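Local coordinates for protein EXOU (Pseudomonas aeruginosa, PDB 4AKX) that acts as a cytotoxic type III secretion effector, a patatin-like phospholipase that forms a complex with the chaperone SpcU, at residues B[66-71]-B[452-457]; B[343-348]-B[394-399]. One frame throughout, in Å; residues are numbered along the deposited sequence.

Interaction 1 (B[66-71]-B[452-457]); sequences GVTELQ and ASLDEA
Gly66 and Val67 lead into strand 68-73 beside the turn that joins strand 446-451 to helix 454-459. The two strands are antiparallel neighbours in one sheet, and the contact is the corner where the chain leaves that sheet for the helix. Gly66 lies against this turn through its backbone, its carbonyl C 4.2 Å from Ala452 O. Its phi of 112° falls in a region that glycine readily adopts. At Val67 the backbone makes the approach, CA lying 4.3 Å from Ala452 O, while its CB points away from the turn and the side chain packs on Pro40 and Thr450. Thr68 has the largest share of the buried surface. With OG1 beside the backbone N and anti to the carbonyl carbon (chi1 -58°), the hydroxyl turns back along its own chain and donates to Gly66 O at 3.2 Å, in the carbonyl plane. The same oxygen sits near Leu454 N without bonding to it, and the methyl leans on Ala457 CB. Leu70 continues along the same side of the strand and packs on Leu461. Across from Thr68, Ser453 is the N-cap of the helix: its OG accepts from Glu456 N at 3.2 Å, with an angle of 157° at the hydrogen.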
loop_
_atom_site.group_PDB
_atom_site.type_symbol
_atom_site.label_atom_id
_atom_site.label_comp_id
_atom_site.label_asym_id
_atom_site.label_seq_id
_atom_site.Cartn_x
_atom_site.Cartn_y
_atom_site.Cartn_z
ATOM N N GLY B 66 -20.147 -35.796 12.599
ATOM C CA GLY B 66 -18.917 -36.538 12.809
ATOM C C GLY B 66 -17.975 -35.890 13.800
ATOM O O GLY B 66 -17.333 -36.591 14.596
ATOM N N VAL B 67 -17.873 -34.553 13.748
ATOM C CA VAL B 67 -16.797 -33.837 14.444
ATOM C C VAL B 67 -16.788 -34.249 15.900
ATOM O O VAL B 67 -17.822 -34.189 16.576
ATOM C CB VAL B 67 -16.943 -32.305 14.361
ATOM C CG1 VAL B 67 -15.883 -31.624 15.218
ATOM C CG2 VAL B 67 -16.885 -31.833 12.925
ATOM N N THR B 68 -15.625 -34.687 16.363
ATOM C CA THR B 68 -15.441 -35.078 17.736
ATOM C C THR B 68 -14.666 -34.065 18.512
ATOM O O THR B 68 -13.598 -33.672 18.105
ATOM C CB THR B 68 -14.659 -36.346 17.790
ATOM O OG1 THR B 68 -15.381 -37.319 17.046
ATOM C CG2 THR B 68 -14.496 -36.795 19.246
ATOM N N GLU B 69 -15.209 -33.657 19.644
ATOM C CA GLU B 69 -14.563 -32.708 20.500
ATOM C C GLU B 69 -13.974 -33.409 21.732
ATOM O O GLU B 69 -14.680 -34.141 22.464
ATOM C CB GLU B 69 -15.542 -31.617 20.915
ATOM C CG GLU B 69 -15.030 -30.774 22.079
ATOM C CD GLU B 69 -15.893 -29.548 22.381
ATOM O OE1 GLU B 69 -17.122 -29.577 22.087
ATOM O OE2 GLU B 69 -15.330 -28.552 22.927
ATOM N N LEU B 70 -12.677 -33.169 21.950
ATOM C CA LEU B 70 -11.961 -33.661 23.121
ATOM C C LEU B 70 -11.771 -32.583 24.189
ATOM O O LEU B 70 -11.378 -31.459 23.888
ATOM C CB LEU B 70 -10.621 -34.205 22.690
ATOM C CG LEU B 70 -9.606 -34.595 23.748
ATOM C CD1 LEU B 70 -10.159 -35.759 24.536
ATOM C CD2 LEU B 70 -8.303 -35.002 23.076
ATOM N N GLN B 71 -12.078 -32.924 25.435
ATOM C CA GLN B 71 -11.774 -32.051 26.569
ATOM C C GLN B 71 -10.982 -32.821 27.622
ATOM O O GLN B 71 -11.269 -33.990 27.907
ATOM C CB GLN B 71 -13.045 -31.492 27.174
ATOM C CG GLN B 71 -12.834 -30.243 27.999
ATOM C CD GLN B 71 -13.908 -30.057 29.057
ATOM O OE1 GLN B 71 -15.075 -30.405 28.855
ATOM N NE2 GLN B 71 -13.518 -29.504 30.190
ATOM N N ALA B 452 -11.957 -34.093 13.338
ATOM C CA ALA B 452 -12.906 -34.252 12.268
ATOM C C ALA B 452 -13.497 -35.640 12.303
ATOM O O ALA B 452 -14.458 -35.927 11.569
ATOM C CB ALA B 452 -12.247 -33.989 10.955
ATOM N N SER B 453 -12.956 -36.493 13.181
ATOM C CA SER B 453 -13.455 -37.854 13.327
ATOM C C SER B 453 -13.044 -38.419 14.670
ATOM O O SER B 453 -12.076 -37.935 15.287
ATOM C CB SER B 453 -12.855 -38.726 12.250
ATOM O OG SER B 453 -11.461 -38.909 12.461
ATOM N N LEU B 454 -13.767 -39.458 15.120
ATOM C CA LEU B 454 -13.449 -40.110 16.385
ATOM C C LEU B 454 -12.014 -40.543 16.338
ATOM O O LEU B 454 -11.208 -39.991 17.047
ATOM C CB LEU B 454 -14.345 -41.309 16.645
ATOM C CG LEU B 454 -14.118 -42.051 17.975
ATOM C CD1 LEU B 454 -14.213 -41.099 19.158
ATOM C CD2 LEU B 454 -15.141 -43.152 18.141
ATOM N N ASP B 455 -11.681 -41.423 15.389
ATOM C CA ASP B 455 -10.333 -41.982 15.277
ATOM C C ASP B 455 -9.206 -40.985 15.283
ATOM O O ASP B 455 -8.131 -41.277 15.832
ATOM C CB ASP B 455 -10.181 -42.868 14.063
ATOM C CG ASP B 455 -8.995 -43.846 14.198
ATOM O OD1 ASP B 455 -8.949 -44.635 15.184
ATOM O OD2 ASP B 455 -8.107 -43.819 13.316
ATOM N N GLU B 456 -9.412 -39.816 14.677
ATOM C CA GLU B 456 -8.409 -38.758 14.822
ATOM C C GLU B 456 -8.166 -38.421 16.304
ATOM O O GLU B 456 -7.027 -38.287 16.716
ATOM C CB GLU B 456 -8.748 -37.510 14.009
ATOM C CG GLU B 456 -8.459 -37.661 12.518
ATOM C CD GLU B 456 -9.231 -36.680 11.610
ATOM O OE1 GLU B 456 -9.135 -35.458 11.870
ATOM O OE2 GLU B 456 -9.886 -37.124 10.606
ATOM N N ALA B 457 -9.225 -38.330 17.111
ATOM C CA ALA B 457 -9.058 -37.894 18.499
ATOM C C ALA B 457 -8.506 -39.014 19.396
ATOM O O ALA B 457 -7.748 -38.769 20.335
ATOM C CB ALA B 457 -10.351 -37.310 19.045
#

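Interaction 2 (B[343-348]-B[394-399]); sequences DNLILE and QTVVVP
Ile346 pairs with Thr395 and Leu347 with Val396 in parallel register, the strand axes 4.8 Å apart at 23°. Among the backbone bonds, Ile346 N donates to Gln394 O at 3.0 Å, whereas Glu348 N to Val396 O and Val398 N to Glu348 O are weak. Two side chains add bonds to main-chain groups. Thr395 OG1 reaches Ile346 O at 2.9 Å from above the carbonyl plane. Gln394, its chain extended beyond CG, runs back across the backbone of Asn344 and accepts from Asn344 N through OE1 at 3.1 Å, the donor again above the amide plane. Arg340 makes a salt bridge with Asp343 and a hydrogen bond with Gln394 OE1, and Arg442 and Arg74 form further salt bridges with Asp343. On the face of Leu347 and Val396, beneath helix 423-441, Val396 CG1 meets Leu345 CD1. The same methyl lies 3.9 Å from Leu347 CD2. On the other face Ile346 CD1 rests against Gln394 CB at 3.6 Å, and Glu348 CB touches Val397 CG2. This is parallel pairing at the edge of a mixed sheet, consistent with the alpha/beta fold of patatin-like phospholipases, 395-397 being an outermost strand of that sheet within this chain.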
loop_
_atom_site.group_PDB
_atom_site.type_symbol
_atom_site.label_atom_id
_atom_site.label_comp_id
_atom_site.label_asym_id
_atom_site.label_seq_id
_atom_site.Cartn_x
_atom_site.Cartn_y
_atom_site.Cartn_z
ATOM N N ASP B 343 3.098 -28.388 31.026
ATOM C CA ASP B 343 2.722 -27.027 31.324
ATOM C C ASP B 343 3.920 -26.350 31.926
ATOM O O ASP B 343 4.824 -27.008 32.449
ATOM C CB ASP B 343 1.590 -27.013 32.346
ATOM C CG ASP B 343 0.237 -26.768 31.721
ATOM O OD1 ASP B 343 0.044 -27.162 30.553
ATOM O OD2 ASP B 343 -0.635 -26.168 32.398
ATOM N N ASN B 344 3.903 -25.029 31.892
ATOM C CA ASN B 344 4.925 -24.236 32.533
ATOM C C ASN B 344 4.366 -23.351 33.607
ATOM O O ASN B 344 3.307 -22.750 33.441
ATOM C CB ASN B 344 5.624 -23.387 31.504
ATOM C CG ASN B 344 6.481 -24.205 30.601
ATOM O OD1 ASN B 344 7.492 -24.740 31.032
ATOM N ND2 ASN B 344 6.068 -24.347 29.349
ATOM N N LEU B 345 5.075 -23.276 34.722
ATOM C CA LEU B 345 4.825 -22.219 35.690
ATOM C C LEU B 345 5.846 -21.139 35.435
ATOM O O LEU B 345 7.054 -21.371 35.589
ATOM C CB LEU B 345 4.945 -22.744 37.124
ATOM C CG LEU B 345 4.458 -21.813 38.241
ATOM C CD1 LEU B 345 3.202 -21.047 37.869
ATOM C CD2 LEU B 345 4.241 -22.604 39.518
ATOM N N ILE B 346 5.377 -19.985 34.981
ATOM C CA ILE B 346 6.284 -18.953 34.571
ATOM C C ILE B 346 6.181 -17.832 35.566
ATOM O O ILE B 346 5.131 -17.207 35.680
ATOM C CB ILE B 346 5.950 -18.431 33.169
ATOM C CG1 ILE B 346 5.687 -19.597 32.208
ATOM C CG2 ILE B 346 7.091 -17.584 32.639
ATOM C CD1 ILE B 346 4.594 -19.337 31.180
ATOM N N LEU B 347 7.266 -17.595 36.304
ATOM C CA LEU B 347 7.348 -16.490 37.273
ATOM C C LEU B 347 8.089 -15.268 36.707
ATOM O O LEU B 347 9.262 -15.365 36.306
ATOM C CB LEU B 347 7.992 -16.966 38.580
ATOM C CG LEU B 347 7.210 -18.055 39.312
ATOM C CD1 LEU B 347 8.111 -18.862 40.211
ATOM C CD2 LEU B 347 6.056 -17.464 40.104
ATOM N N GLU B 348 7.396 -14.126 36.697
ATOM C CA GLU B 348 7.840 -12.929 35.984
ATOM C C GLU B 348 7.842 -11.705 36.900
ATOM O O GLU B 348 7.018 -11.613 37.819
ATOM C CB GLU B 348 6.928 -12.677 34.785
ATOM C CG GLU B 348 7.629 -12.137 33.541
ATOM C CD GLU B 348 6.645 -11.727 32.441
ATOM O OE1 GLU B 348 5.474 -11.412 32.770
ATOM O OE2 GLU B 348 7.039 -11.714 31.244
ATOM N N GLN B 394 -0.281 -19.353 31.784
ATOM C CA GLN B 394 0.673 -20.144 32.552
ATOM C C GLN B 394 1.669 -19.253 33.267
ATOM O O GLN B 394 2.691 -19.724 33.759
ATOM C CB GLN B 394 1.452 -21.068 31.638
ATOM C CG GLN B 394 0.629 -22.028 30.816
ATOM C CD GLN B 394 1.496 -23.106 30.196
ATOM O OE1 GLN B 394 1.264 -24.300 30.394
ATOM N NE2 GLN B 394 2.525 -22.689 29.469
ATOM N N THR B 395 1.389 -17.962 33.306
ATOM C CA THR B 395 2.318 -17.032 33.913
ATOM C C THR B 395 1.705 -16.268 35.085
ATOM O O THR B 395 0.762 -15.466 34.919
ATOM C CB THR B 395 2.977 -16.090 32.860
ATOM O OG1 THR B 395 4.292 -15.741 33.287
ATOM C CG2 THR B 395 2.156 -14.802 32.616
ATOM N N VAL B 396 2.207 -16.566 36.280
ATOM C CA VAL B 396 1.939 -15.734 37.460
ATOM C C VAL B 396 3.041 -14.684 37.673
ATOM O O VAL B 396 4.234 -14.976 37.562
ATOM C CB VAL B 396 1.653 -16.573 38.744
ATOM C CG1 VAL B 396 2.417 -17.891 38.721
ATOM C CG2 VAL B 396 1.956 -15.775 40.015
ATOM N N VAL B 397 2.617 -13.456 37.954
ATOM C CA VAL B 397 3.487 -12.294 37.854
ATOM C C VAL B 397 3.474 -11.498 39.167
ATOM O O VAL B 397 2.546 -10.740 39.431
ATOM C CB VAL B 397 3.094 -11.419 36.626
ATOM C CG1 VAL B 397 1.720 -10.789 36.803
ATOM C CG2 VAL B 397 4.151 -10.366 36.333
ATOM N N VAL B 398 4.508 -11.700 39.986
ATOM C CA VAL B 398 4.558 -11.168 41.363
ATOM C C VAL B 398 4.749 -9.627 41.390
ATOM O O VAL B 398 5.487 -9.082 40.554
ATOM C CB VAL B 398 5.624 -11.924 42.227
ATOM C CG1 VAL B 398 7.036 -11.610 41.760
ATOM C CG2 VAL B 398 5.460 -11.638 43.720
ATOM N N PRO B 399 4.038 -8.923 42.314
ATOM C CA PRO B 399 4.061 -7.461 42.347
ATOM C C PRO B 399 5.159 -6.906 43.270
ATOM O O PRO B 399 4.864 -6.360 44.342
ATOM C CB PRO B 399 2.665 -7.105 42.875
ATOM C CG PRO B 399 2.214 -8.304 43.654
ATOM C CD PRO B 399 3.125 -9.466 43.340
#

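How the interactions relate
The two contacts belong to separate sheets, their centres about 32 Å apart and their nearest atoms about 13 Å apart. Along the chain the order is 66-71, 343-348, 394-399, 452-457, so interaction 2 lies wholly within the sequence that interaction 1 brackets. Strand 68-73 leads by a short link into strand 77-82, the neighbour of 343-348 in the mixed sheet. The other route passes through helix 423-441, which packs over interaction 2 and is followed by strand 446-451 and then helix 454-459 of interaction 1. Interaction 2 extends what is probably the patatin-like sheet, whereas interaction 1 joins the antiparallel sheet to helix 454-459, within the range of the middle helical domain.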